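Local coordinates for PBP domain-containing protein (Vibrio parahaemolyticus, PDB 3MUQ), which is of unknown function but, as a signal-bearing member of the periplasmic-binding-protein superfamily, probably binds a small ligand between two lobes, at residues V87-K92 with L184-Q189; D94-K99 with K114-I119; F118-D123 with G145-V150; Q152-T157 with M169-T174. All blocks are in the same frame, centred on the assembly; numbering follows the deposited sequence.

Contact 1: residues V87-K92 with L184-Q189; sequences VIVGPK and LEILFQ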
loop_
_atom_site.group_PDB
_atom_site.type_symbol
_atom_site.label_atom_id
_atom_site.label_comp_id
_atom_site.label_asym_id
_atom_site.label_seq_id
_atom_site.Cartn_x
_atom_site.Cartn_y
_atom_site.Cartn_z
ATOM N N VAL A 87 11.148 -5.988 -12.939
ATOM C CA VAL A 87 11.595 -7.128 -13.734
ATOM C C VAL A 87 12.290 -6.643 -14.998
ATOM O O VAL A 87 12.052 -5.522 -15.447
ATOM C CB VAL A 87 10.427 -8.061 -14.127
ATOM C CG1 VAL A 87 9.711 -8.595 -12.872
ATOM C CG2 VAL A 87 9.446 -7.340 -15.054
ATOM N N ILE A 88 13.152 -7.486 -15.560
ATOM C CA ILE A 88 13.826 -7.164 -16.805
ATOM C C ILE A 88 13.138 -7.960 -17.900
ATOM O O ILE A 88 13.091 -9.186 -17.855
ATOM C CB ILE A 88 15.326 -7.554 -16.806
ATOM C CG1 ILE A 88 16.078 -6.928 -15.632
ATOM C CG2 ILE A 88 15.977 -7.183 -18.162
ATOM C CD1 ILE A 88 15.943 -5.388 -15.524
ATOM N N VAL A 89 12.575 -7.260 -18.871
ATOM C CA VAL A 89 11.911 -7.931 -19.973
ATOM C C VAL A 89 12.695 -7.709 -21.266
ATOM O O VAL A 89 13.490 -6.771 -21.371
ATOM C CB VAL A 89 10.469 -7.442 -20.125
ATOM C CG1 VAL A 89 9.759 -7.469 -18.742
ATOM C CG2 VAL A 89 10.441 -6.058 -20.740
ATOM N N GLY A 90 12.490 -8.593 -22.236
ATOM C CA GLY A 90 13.186 -8.500 -23.505
ATOM C C GLY A 90 12.640 -9.500 -24.504
ATOM O O GLY A 90 11.634 -10.149 -24.243
ATOM N N PRO A 91 13.304 -9.632 -25.662
ATOM C CA PRO A 91 12.776 -10.525 -26.695
ATOM C C PRO A 91 12.866 -11.952 -26.198
ATOM O O PRO A 91 13.819 -12.298 -25.492
ATOM C CB PRO A 91 13.735 -10.313 -27.878
ATOM C CG PRO A 91 14.378 -8.965 -27.624
ATOM C CD PRO A 91 14.479 -8.870 -26.118
ATOM N N LYS A 92 11.891 -12.774 -26.565
ATOM C CA LYS A 92 11.900 -14.169 -26.155
ATOM C C LYS A 92 13.243 -14.828 -26.499
ATOM O O LYS A 92 13.743 -15.666 -25.757
ATOM C CB LYS A 92 10.731 -14.922 -26.796
ATOM C CG LYS A 92 10.518 -16.322 -26.233
ATOM C CD LYS A 92 9.353 -17.031 -26.913
ATOM C CE LYS A 92 8.665 -18.009 -25.963
ATOM N NZ LYS A 92 9.633 -18.842 -25.189
ATOM N N LEU A 184 7.439 -9.707 -25.960
ATOM C CA LEU A 184 8.535 -9.737 -25.010
ATOM C C LEU A 184 8.165 -10.752 -23.935
ATOM O O LEU A 184 7.011 -11.173 -23.853
ATOM C CB LEU A 184 8.683 -8.362 -24.342
ATOM C CG LEU A 184 8.847 -7.115 -25.224
ATOM C CD1 LEU A 184 8.624 -5.846 -24.388
ATOM C CD2 LEU A 184 10.206 -7.104 -25.895
ATOM N N GLU A 185 9.138 -11.103 -23.107
ATOM C CA GLU A 185 8.934 -11.946 -21.927
ATOM C C GLU A 185 9.719 -11.351 -20.772
ATOM O O GLU A 185 10.629 -10.542 -20.986
ATOM C CB GLU A 185 9.504 -13.344 -22.159
ATOM C CG GLU A 185 8.600 -14.323 -22.837
ATOM C CD GLU A 185 9.277 -15.681 -23.046
ATOM O OE1 GLU A 185 10.522 -15.786 -22.874
ATOM O OE2 GLU A 185 8.555 -16.645 -23.388
ATOM N N ILE A 186 9.400 -11.779 -19.552
ATOM C CA ILE A 186 10.277 -11.538 -18.415
ATOM C C ILE A 186 11.509 -12.422 -18.582
ATOM O O ILE A 186 11.397 -13.645 -18.705
ATOM C CB ILE A 186 9.588 -11.877 -17.091
ATOM C CG1 ILE A 186 8.440 -10.901 -16.810
ATOM C CG2 ILE A 186 10.595 -11.862 -15.934
ATOM C CD1 ILE A 186 7.617 -11.299 -15.604
ATOM N N LEU A 187 12.692 -11.818 -18.600
ATOM C CA LEU A 187 13.892 -12.603 -18.840
ATOM C C LEU A 187 14.752 -12.700 -17.597
ATOM O O LEU A 187 15.571 -13.606 -17.486
ATOM C CB LEU A 187 14.719 -12.037 -20.001
ATOM C CG LEU A 187 14.121 -12.112 -21.402
ATOM C CD1 LEU A 187 15.060 -11.456 -22.377
ATOM C CD2 LEU A 187 13.855 -13.562 -21.799
ATOM N N PHE A 188 14.581 -11.765 -16.671
ATOM C CA PHE A 188 15.348 -11.819 -15.434
ATOM C C PHE A 188 14.618 -11.144 -14.281
ATOM O O PHE A 188 14.098 -10.036 -14.427
ATOM C CB PHE A 188 16.723 -11.184 -15.629
ATOM C CG PHE A 188 17.561 -11.164 -14.387
ATOM C CD1 PHE A 188 18.413 -12.217 -14.095
ATOM C CD2 PHE A 188 17.493 -10.098 -13.512
ATOM C CE1 PHE A 188 19.197 -12.202 -12.951
ATOM C CE2 PHE A 188 18.269 -10.075 -12.357
ATOM C CZ PHE A 188 19.126 -11.131 -12.082
ATOM N N GLN A 189 14.574 -11.818 -13.138
ATOM C CA GLN A 189 13.919 -11.258 -11.957
ATOM C C GLN A 189 14.504 -11.805 -10.655
ATOM O O GLN A 189 13.993 -11.524 -9.568
ATOM C CB GLN A 189 12.392 -11.470 -12.002
ATOM C CG GLN A 189 11.941 -12.925 -12.090
ATOM C CD GLN A 189 10.431 -13.065 -12.087
ATOM O OE1 GLN A 189 9.732 -12.387 -11.325
ATOM N NE2 GLN A 189 9.914 -13.948 -12.945
#
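With CG of Glu185 anti to its carbonyl carbon (chi1 -86°) and the chain straight beyond it, the carboxylate extends to Lys92, whose own chain runs straight until a bend at chi4 turns the ammonium group in. The two side chains slant across each other, and Lys92 NZ meets Glu185 OE2 in a salt bridge of 3.0 Å, with the lysine methylenes lying along the carboxylate. Away from this pair at the surface, the contact is largely buried. On the face bearing Val89 and Ile186, Val87 CG2 touches Ile186 CG1 at 4.1 Å, while Leu184 brings CD1 to Val89 CG2 with the two side chains roughly perpendicular; Trp175 of helix 172-178 covers this face. On the other, Ile88 and Phe188 lie side by side, CB to CB at 4.1 Å, under helix 104-113. Glycine at position 90 lets Leu187 CD1 settle 3.7 Å from Gly90 CA.

The backbones pair antiparallel, but the register slips by one residue. Ile88 O takes two donors, Leu187 N at 2.8 Å nearly in line with the carbonyl and Phe188 N at 3.2 Å on an in-plane lone pair. Gly90 and Glu185 then exchange a reciprocal pair of bonds. Two consecutive residues opposite one are the signature of a classic beta bulge, here towards the C-terminal part of the long strand 78-90 where it pairs with 185-188 in the mixed sheet.

Contact 2: residues D94-K99 with K114-I119; sequences DPAKIK and KNATFI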
loop_
_atom_site.group_PDB
_atom_site.type_symbol
_atom_site.label_atom_id
_atom_site.label_comp_id
_atom_site.label_asym_id
_atom_site.label_seq_id
_atom_site.Cartn_x
_atom_site.Cartn_y
_atom_site.Cartn_z
ATOM N N ASP A 94 16.190 -13.480 -26.483
ATOM C CA ASP A 94 17.250 -13.085 -25.551
ATOM C C ASP A 94 18.646 -13.030 -26.184
ATOM O O ASP A 94 19.560 -13.741 -25.766
ATOM C CB ASP A 94 17.265 -14.051 -24.374
ATOM C CG ASP A 94 18.248 -13.659 -23.294
ATOM O OD1 ASP A 94 18.651 -12.475 -23.211
ATOM O OD2 ASP A 94 18.612 -14.554 -22.508
ATOM N N PRO A 95 18.822 -12.146 -27.165
ATOM C CA PRO A 95 20.060 -12.097 -27.949
ATOM C C PRO A 95 21.290 -11.712 -27.131
ATOM O O PRO A 95 22.400 -12.049 -27.549
ATOM C CB PRO A 95 19.758 -11.033 -29.012
ATOM C CG PRO A 95 18.713 -10.176 -28.388
ATOM C CD PRO A 95 17.859 -11.115 -27.588
ATOM N N ALA A 96 21.117 -11.026 -26.003
ATOM C CA ALA A 96 22.266 -10.723 -25.145
ATOM C C ALA A 96 22.578 -11.862 -24.178
ATOM O O ALA A 96 23.534 -11.785 -23.401
ATOM C CB ALA A 96 22.056 -9.412 -24.372
ATOM N N LYS A 97 21.759 -12.907 -24.217
ATOM C CA LYS A 97 21.920 -14.045 -23.322
ATOM C C LYS A 97 22.006 -13.622 -21.847
ATOM O O LYS A 97 22.933 -14.011 -21.134
ATOM C CB LYS A 97 23.153 -14.882 -23.708
ATOM C CG LYS A 97 23.228 -15.296 -25.183
ATOM C CD LYS A 97 21.950 -15.983 -25.637
ATOM C CE LYS A 97 21.911 -16.170 -27.151
ATOM N NZ LYS A 97 20.553 -16.599 -27.615
ATOM N N ILE A 98 21.040 -12.836 -21.381
ATOM C CA ILE A 98 21.031 -12.435 -19.975
ATOM C C ILE A 98 20.177 -13.360 -19.115
ATOM O O ILE A 98 20.240 -13.302 -17.884
ATOM C CB ILE A 98 20.451 -11.024 -19.785
ATOM C CG1 ILE A 98 18.942 -11.045 -20.055
ATOM C CG2 ILE A 98 21.188 -10.028 -20.654
ATOM C CD1 ILE A 98 18.149 -10.137 -19.184
ATOM N N LYS A 99 19.371 -14.188 -19.774
ATOM C CA LYS A 99 18.355 -15.021 -19.125
ATOM C C LYS A 99 18.840 -15.786 -17.886
ATOM O O LYS A 99 18.081 -15.986 -16.934
ATOM C CB LYS A 99 17.762 -15.999 -20.146
ATOM C CG LYS A 99 16.415 -16.584 -19.772
ATOM C CD LYS A 99 15.944 -17.568 -20.835
ATOM C CE LYS A 99 14.676 -18.308 -20.410
ATOM N NZ LYS A 99 13.452 -17.453 -20.414
ATOM N N LYS A 114 27.253 -6.059 -25.132
ATOM C CA LYS A 114 26.825 -6.658 -26.383
ATOM C C LYS A 114 26.129 -5.623 -27.265
ATOM O O LYS A 114 25.728 -5.909 -28.401
ATOM C CB LYS A 114 25.931 -7.874 -26.138
ATOM C CG LYS A 114 26.586 -8.951 -25.287
ATOM C CD LYS A 114 26.253 -10.331 -25.811
ATOM C CE LYS A 114 26.586 -11.402 -24.792
ATOM N NZ LYS A 114 25.903 -12.679 -25.130
ATOM N N ASN A 115 26.021 -4.404 -26.752
ATOM C CA ASN A 115 25.298 -3.361 -27.461
ATOM C C ASN A 115 23.924 -3.850 -27.952
ATOM O O ASN A 115 23.518 -3.608 -29.096
ATOM C CB ASN A 115 26.131 -2.799 -28.614
ATOM C CG ASN A 115 25.548 -1.525 -29.160
ATOM O OD1 ASN A 115 25.125 -0.642 -28.406
ATOM N ND2 ASN A 115 25.483 -1.429 -30.480
ATOM N N ALA A 116 23.226 -4.556 -27.073
ATOM C CA ALA A 116 21.830 -4.919 -27.290
ATOM C C ALA A 116 20.950 -3.678 -27.196
ATOM O O ALA A 116 21.354 -2.652 -26.657
ATOM C CB ALA A 116 21.392 -5.938 -26.250
ATOM N N THR A 117 19.736 -3.760 -27.711
ATOM C CA THR A 117 18.839 -2.621 -27.623
ATOM C C THR A 117 18.248 -2.505 -26.207
ATOM O O THR A 117 17.782 -3.493 -25.632
ATOM C CB THR A 117 17.745 -2.687 -28.713
ATOM O OG1 THR A 117 18.361 -2.517 -29.998
ATOM C CG2 THR A 117 16.697 -1.586 -28.513
ATOM N N PHE A 118 18.303 -1.298 -25.636
ATOM C CA PHE A 118 17.764 -1.053 -24.295
ATOM C C PHE A 118 16.968 0.240 -24.266
ATOM O O PHE A 118 17.467 1.300 -24.639
ATOM C CB PHE A 118 18.882 -0.986 -23.248
ATOM C CG PHE A 118 18.373 -0.914 -21.844
ATOM C CD1 PHE A 118 18.237 -2.071 -21.082
ATOM C CD2 PHE A 118 17.996 0.307 -21.292
ATOM C CE1 PHE A 118 17.747 -2.004 -19.799
ATOM C CE2 PHE A 118 17.502 0.376 -20.010
ATOM C CZ PHE A 118 17.380 -0.778 -19.260
ATOM N N ILE A 119 15.718 0.151 -23.841
ATOM C CA ILE A 119 14.858 1.324 -23.832
ATOM C C ILE A 119 14.770 1.879 -22.415
ATOM O O ILE A 119 14.339 1.181 -21.494
ATOM C CB ILE A 119 13.433 0.988 -24.320
ATOM C CG1 ILE A 119 13.480 0.127 -25.601
ATOM C CG2 ILE A 119 12.615 2.284 -24.503
ATOM C CD1 ILE A 119 14.339 0.709 -26.719
#
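Lys114 stretches its side chain across to the type I beta turn Asp94-Lys97 from the C-terminal end of helix 104-113, which closes with a Schellman motif at Asn115. Its chain bends at chi2 (-140°) and then runs nearly straight, which carries the ammonium group over the turn. There NZ gives a weak hydrogen bond to Ala96 O at 3.1 Å, and Lys114 CE lies 3.4 Å from Ala96 O. Lys97 and Lys114 cross at about a right angle, with the methylene CG of Lys97, rather than its charged end, facing Lys114 NZ at 3.7 Å. The ammonium group of Lys97 leads elsewhere, to a weak bond with Ala93 O.

Deeper in, the two alanines meet methyl to methyl, Ala96 CB to Ala116 CB at 4.0 Å, beside Tyr167, whose hydroxyl also bonds Ala96 N and Asp94 OD1. This small surface contact therefore joins the loop after strand 78-90 to the segment leading into strand 118-120, spanning helix 104-113. The turn itself is closed by Lys97 N bonding to Asp94 O at 2.8 Å. The Asp94 side chain reaches forward along the chain, so that Ile98 N donates to Asp94 OD1 at 3.0 Å, on the syn side and 15° out of the carboxylate plane.

Contact 3: residues F118-D123 with G145-V150; sequences FISRGD and GGYRSV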
loop_
_atom_site.group_PDB
_atom_site.type_symbol
_atom_site.label_atom_id
_atom_site.label_comp_id
_atom_site.label_asym_id
_atom_site.label_seq_id
_atom_site.Cartn_x
_atom_site.Cartn_y
_atom_site.Cartn_z
ATOM N N PHE A 118 18.303 -1.298 -25.636
ATOM C CA PHE A 118 17.764 -1.053 -24.295
ATOM C C PHE A 118 16.968 0.240 -24.266
ATOM O O PHE A 118 17.467 1.300 -24.639
ATOM C CB PHE A 118 18.882 -0.986 -23.248
ATOM C CG PHE A 118 18.373 -0.914 -21.844
ATOM C CD1 PHE A 118 18.237 -2.071 -21.082
ATOM C CD2 PHE A 118 17.996 0.307 -21.292
ATOM C CE1 PHE A 118 17.747 -2.004 -19.799
ATOM C CE2 PHE A 118 17.502 0.376 -20.010
ATOM C CZ PHE A 118 17.380 -0.778 -19.260
ATOM N N ILE A 119 15.718 0.151 -23.841
ATOM C CA ILE A 119 14.858 1.324 -23.832
ATOM C C ILE A 119 14.770 1.879 -22.415
ATOM O O ILE A 119 14.339 1.181 -21.494
ATOM C CB ILE A 119 13.433 0.988 -24.320
ATOM C CG1 ILE A 119 13.480 0.127 -25.601
ATOM C CG2 ILE A 119 12.615 2.284 -24.503
ATOM C CD1 ILE A 119 14.339 0.709 -26.719
ATOM N N SER A 120 15.173 3.133 -22.242
ATOM C CA SER A 120 15.018 3.799 -20.955
ATOM C C SER A 120 13.848 4.782 -21.028
ATOM O O SER A 120 13.610 5.404 -22.063
ATOM C CB SER A 120 16.299 4.537 -20.572
ATOM O OG SER A 120 16.036 5.440 -19.512
ATOM N N ARG A 121 13.112 4.914 -19.930
ATOM C CA ARG A 121 12.059 5.912 -19.834
ATOM C C ARG A 121 12.629 7.328 -20.013
ATOM O O ARG A 121 11.992 8.176 -20.634
ATOM C CB ARG A 121 11.336 5.775 -18.495
ATOM C CG ARG A 121 10.546 4.479 -18.393
ATOM C CD ARG A 121 9.760 4.402 -17.102
ATOM N NE ARG A 121 8.927 5.580 -16.877
ATOM C CZ ARG A 121 8.011 5.652 -15.912
ATOM N NH1 ARG A 121 7.801 4.602 -15.119
ATOM N NH2 ARG A 121 7.293 6.755 -15.746
ATOM N N GLY A 122 13.832 7.571 -19.490
ATOM C CA GLY A 122 14.506 8.854 -19.674
ATOM C C GLY A 122 13.653 10.054 -19.287
ATOM O O GLY A 122 13.738 11.109 -19.898
ATOM N N ASP A 123 12.813 9.884 -18.275
ATOM C CA ASP A 123 11.833 10.907 -17.907
ATOM C C ASP A 123 11.930 11.329 -16.423
ATOM O O ASP A 123 11.041 12.020 -15.902
ATOM C CB ASP A 123 10.420 10.397 -18.224
ATOM C CG ASP A 123 9.989 9.264 -17.304
ATOM O OD1 ASP A 123 10.866 8.714 -16.594
ATOM O OD2 ASP A 123 8.776 8.928 -17.284
ATOM N N GLY A 145 25.572 2.302 -28.319
ATOM C CA GLY A 145 24.680 2.498 -29.448
ATOM C C GLY A 145 23.257 2.028 -29.189
ATOM O O GLY A 145 22.300 2.762 -29.454
ATOM N N GLY A 146 23.105 0.809 -28.675
ATOM C CA GLY A 146 21.769 0.266 -28.457
ATOM C C GLY A 146 20.883 1.015 -27.466
ATOM O O GLY A 146 19.664 0.799 -27.422
ATOM N N TYR A 147 21.479 1.912 -26.685
ATOM C CA TYR A 147 20.766 2.573 -25.599
ATOM C C TYR A 147 19.878 3.711 -26.080
ATOM O O TYR A 147 20.363 4.663 -26.679
ATOM C CB TYR A 147 21.745 3.085 -24.543
ATOM C CG TYR A 147 21.072 3.632 -23.295
ATOM C CD1 TYR A 147 20.634 2.784 -22.284
ATOM C CD2 TYR A 147 20.890 4.997 -23.124
ATOM C CE1 TYR A 147 20.019 3.283 -21.139
ATOM C CE2 TYR A 147 20.273 5.498 -21.986
ATOM C CZ TYR A 147 19.845 4.643 -20.998
ATOM O OH TYR A 147 19.242 5.160 -19.859
ATOM N N ARG A 148 18.576 3.608 -25.804
ATOM C CA ARG A 148 17.616 4.616 -26.253
ATOM C C ARG A 148 16.754 5.161 -25.113
ATOM O O ARG A 148 15.989 4.426 -24.493
ATOM C CB ARG A 148 16.725 4.039 -27.351
ATOM C CG ARG A 148 17.482 3.715 -28.620
ATOM C CD ARG A 148 16.562 3.149 -29.673
ATOM N NE ARG A 148 15.782 4.176 -30.359
ATOM C CZ ARG A 148 16.045 4.613 -31.586
ATOM N NH1 ARG A 148 17.072 4.115 -32.260
ATOM N NH2 ARG A 148 15.282 5.543 -32.143
ATOM N N SER A 149 16.878 6.457 -24.868
ATOM C CA SER A 149 16.174 7.158 -23.805
ATOM C C SER A 149 15.019 7.929 -24.440
ATOM O O SER A 149 15.222 9.001 -25.004
ATOM C CB SER A 149 17.152 8.119 -23.110
ATOM O OG SER A 149 16.590 8.702 -21.947
ATOM N N VAL A 150 13.810 7.375 -24.358
ATOM C CA VAL A 150 12.694 7.859 -25.168
ATOM C C VAL A 150 11.937 9.046 -24.581
ATOM O O VAL A 150 11.228 9.742 -25.305
ATOM C CB VAL A 150 11.676 6.734 -25.495
ATOM C CG1 VAL A 150 12.275 5.744 -26.479
ATOM C CG2 VAL A 150 11.180 6.034 -24.207
#
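Phe118 and Tyr147 meet rim to rim, neither ring over the face of the other: the planes are only 7° apart, the centroids 5.8 Å, and the closest carbons are Phe118 CD2 and Tyr147 CE1 at 3.6 Å. Both side chains place CG anti to the backbone N (chi1 -173° in each), which sends the rings off the same face of the sheet side by side. Phe144 adds an edge-to-face partner to Tyr147. On the face of Ile119 and Arg148 the side chains meet through carbons, Ile119 CD1 beside the CB of Arg148, and just past the strand Val150 CG1 packs on Ile119 CG2 at 4.0 Å.

Main-chain bonds run in the alternating pattern of parallel strands. Phe118 N bonds to Gly146 O from well above the carbonyl plane, whereas Arg148 N approaches Phe118 O almost end-on at 2.8 Å. Ser120 N then bonds to Arg148 O at 2.7 Å, and Val150 N returns to Ser120 O.

Polar side chains gather beyond the rings. Tyr147 OH lies 3.1 Å from Ser120 CB, and Ser120 OG and Tyr147 OH each hydrogen-bond a different carboxylate oxygen of Glu131, on helix 126-138. Past the strand, Arg121 NH2 forms a salt bridge with Asp123 OD2 at 3.0 Å. The chemistry implies that Glu131, gripped by a serine from one strand and a tyrosine from the other, ties the helix to both strands of this beta-alpha-beta unit.

Contact 4: residues Q152-T157 with M169-T174; sequences QGMGPT and MSDRGT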
loop_
_atom_site.group_PDB
_atom_site.type_symbol
_atom_site.label_atom_id
_atom_site.label_comp_id
_atom_site.label_asym_id
_atom_site.label_seq_id
_atom_site.Cartn_x
_atom_site.Cartn_y
_atom_site.Cartn_z
ATOM N N GLN A 152 9.455 8.925 -22.042
ATOM C CA GLN A 152 8.047 8.528 -22.032
ATOM C C GLN A 152 7.734 7.692 -20.783
ATOM O O GLN A 152 8.632 7.293 -20.055
ATOM C CB GLN A 152 7.711 7.703 -23.296
ATOM C CG GLN A 152 7.846 8.441 -24.634
ATOM C CD GLN A 152 6.843 9.580 -24.807
ATOM O OE1 GLN A 152 5.836 9.649 -24.103
ATOM N NE2 GLN A 152 7.117 10.476 -25.755
ATOM N N GLY A 153 6.457 7.420 -20.546
ATOM C CA GLY A 153 6.064 6.604 -19.415
ATOM C C GLY A 153 6.385 5.125 -19.576
ATOM O O GLY A 153 6.982 4.693 -20.570
HETATM N N MSE A 154 5.985 4.342 -18.584
HETATM C CA MSE A 154 6.299 2.916 -18.553
HETATM C C MSE A 154 5.656 2.158 -19.730
HETATM O O MSE A 154 6.313 1.365 -20.405
HETATM C CB MSE A 154 5.847 2.311 -17.213
HETATM C CG MSE A 154 6.408 0.926 -16.927
HETATM SE SE MSE A 154 8.340 1.008 -16.719
HETATM C CE MSE A 154 8.904 0.174 -18.395
ATOM N N GLY A 155 4.365 2.392 -19.955
ATOM C CA GLY A 155 3.650 1.726 -21.038
ATOM C C GLY A 155 4.267 1.972 -22.414
ATOM O O GLY A 155 4.590 1.034 -23.130
ATOM N N PRO A 156 4.416 3.247 -22.799
ATOM C CA PRO A 156 5.040 3.580 -24.091
ATOM C C PRO A 156 6.466 3.027 -24.188
ATOM O O PRO A 156 6.880 2.604 -25.261
ATOM C CB PRO A 156 5.053 5.115 -24.088
ATOM C CG PRO A 156 3.811 5.465 -23.229
ATOM C CD PRO A 156 3.857 4.434 -22.123
ATOM N N THR A 157 7.197 3.039 -23.080
ATOM C CA THR A 157 8.526 2.428 -23.021
ATOM C C THR A 157 8.445 0.936 -23.355
ATOM O O THR A 157 9.201 0.455 -24.191
ATOM C CB THR A 157 9.200 2.675 -21.650
ATOM O OG1 THR A 157 9.413 4.080 -21.497
ATOM C CG2 THR A 157 10.551 1.959 -21.555
HETATM N N MSE A 169 13.723 -2.316 -18.157
HETATM C CA MSE A 169 13.305 -2.628 -16.791
HETATM C C MSE A 169 11.925 -2.049 -16.526
HETATM O O MSE A 169 11.702 -0.848 -16.709
HETATM C CB MSE A 169 14.285 -2.045 -15.777
HETATM C CG MSE A 169 13.962 -2.445 -14.341
HETATM SE SE MSE A 169 15.224 -1.648 -13.102
HETATM C CE MSE A 169 14.464 0.138 -12.979
ATOM N N SER A 170 11.002 -2.892 -16.088
ATOM C CA SER A 170 9.628 -2.453 -15.845
ATOM C C SER A 170 9.174 -2.799 -14.446
ATOM O O SER A 170 9.641 -3.784 -13.875
ATOM C CB SER A 170 8.692 -3.162 -16.815
ATOM O OG SER A 170 7.352 -2.740 -16.639
ATOM N N ASP A 171 8.246 -2.023 -13.888
ATOM C CA ASP A 171 7.582 -2.493 -12.683
ATOM C C ASP A 171 6.723 -3.663 -13.136
ATOM O O ASP A 171 6.238 -3.671 -14.269
ATOM C CB ASP A 171 6.700 -1.412 -12.081
ATOM C CG ASP A 171 5.552 -1.051 -12.989
ATOM O OD1 ASP A 171 5.740 -0.184 -13.878
ATOM O OD2 ASP A 171 4.466 -1.644 -12.818
ATOM N N ARG A 172 6.533 -4.662 -12.280
ATOM C CA ARG A 172 5.751 -5.825 -12.692
ATOM C C ARG A 172 4.307 -5.480 -13.090
ATOM O O ARG A 172 3.726 -6.104 -13.981
ATOM C CB ARG A 172 5.740 -6.908 -11.608
ATOM C CG ARG A 172 5.272 -8.282 -12.145
ATOM C CD ARG A 172 5.216 -9.368 -11.051
ATOM N NE ARG A 172 6.457 -9.457 -10.281
ATOM C CZ ARG A 172 7.424 -10.334 -10.534
ATOM N NH1 ARG A 172 7.284 -11.192 -11.535
ATOM N NH2 ARG A 172 8.535 -10.341 -9.802
ATOM N N GLY A 173 3.716 -4.509 -12.407
ATOM C CA GLY A 173 2.343 -4.123 -12.706
ATOM C C GLY A 173 2.105 -3.704 -14.153
ATOM O O GLY A 173 1.134 -4.130 -14.799
ATOM N N THR A 174 2.967 -2.835 -14.666
ATOM C CA THR A 174 2.746 -2.329 -16.007
ATOM C C THR A 174 2.974 -3.480 -16.977
ATOM O O THR A 174 2.226 -3.655 -17.945
ATOM C CB THR A 174 3.646 -1.117 -16.332
ATOM O OG1 THR A 174 3.555 -0.177 -15.257
ATOM C CG2 THR A 174 3.175 -0.435 -17.633
#
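No backbone hydrogen bond links the two segments: the first turn of helix 154-163 lies beside the point where strand 168-171 passes into helix 172-178, with Gly155 and Thr174 CA atoms 6.5 Å apart. Met154, modelled as selenomethionine, spans the distance between them. CG stands anti to the backbone N (chi1 -166°), pointing the chain at the other segment, and bends at chi2 and chi3 lay its end along the strand. CE rests 3.4 Å from Met169 O and also touches Ser170 CB. Nearer the backbone, Met154 CG sits 3.3 Å from Asp171 OD1, the two side chains passing in opposite directions, and packs tightly on Thr174 CB at 3.5 Å.

The side chains of Asp171 and Thr174 beside this selenoether chain are bonded within their own segment. Thr174 OG1 donates to the syn lone pair of Asp171 OD1 at 2.6 Å, while Thr174 N meets Asp171 OD2 at 2.7 Å from above the carboxylate plane. Two bonds thus fix the carboxylate's rotation. On the other helix, Gly153 O receives Thr157 N and Thr157 OG1 from opposite faces of its plane. The start of helix 172-178 borders the second subunit: Asp171, its N-cap, packs on Pro226 of that chain. Both helices start here, Gly153 standing at one N-cap and Asp171 at the other, the latter a side-chain N-cap that marks a strand-to-helix junction.

Overall arrangement
From the N terminus, the chain first builds strands 6-12, 35-41 and 57-60 before strand 78-90 brings in the first half of contact 1. That contact closes the longest loop, across 91 residues to 184-189, and the other three all fall within it. Contact 2 closes a short loop round helix 104-113, contact 3 begins on the strand where contact 2 ends and spans helix 126-138, and contact 4 follows in series round helix 154-163. Phe118 and Ile119 belong to contacts 2 and 3. Contacts 1 and 4 meet through Val87 with Ser170 and Gln189 with Arg172, and contacts 3 and 4 through Arg121 with Gln152, joining the mixed sheet to the small parallel one.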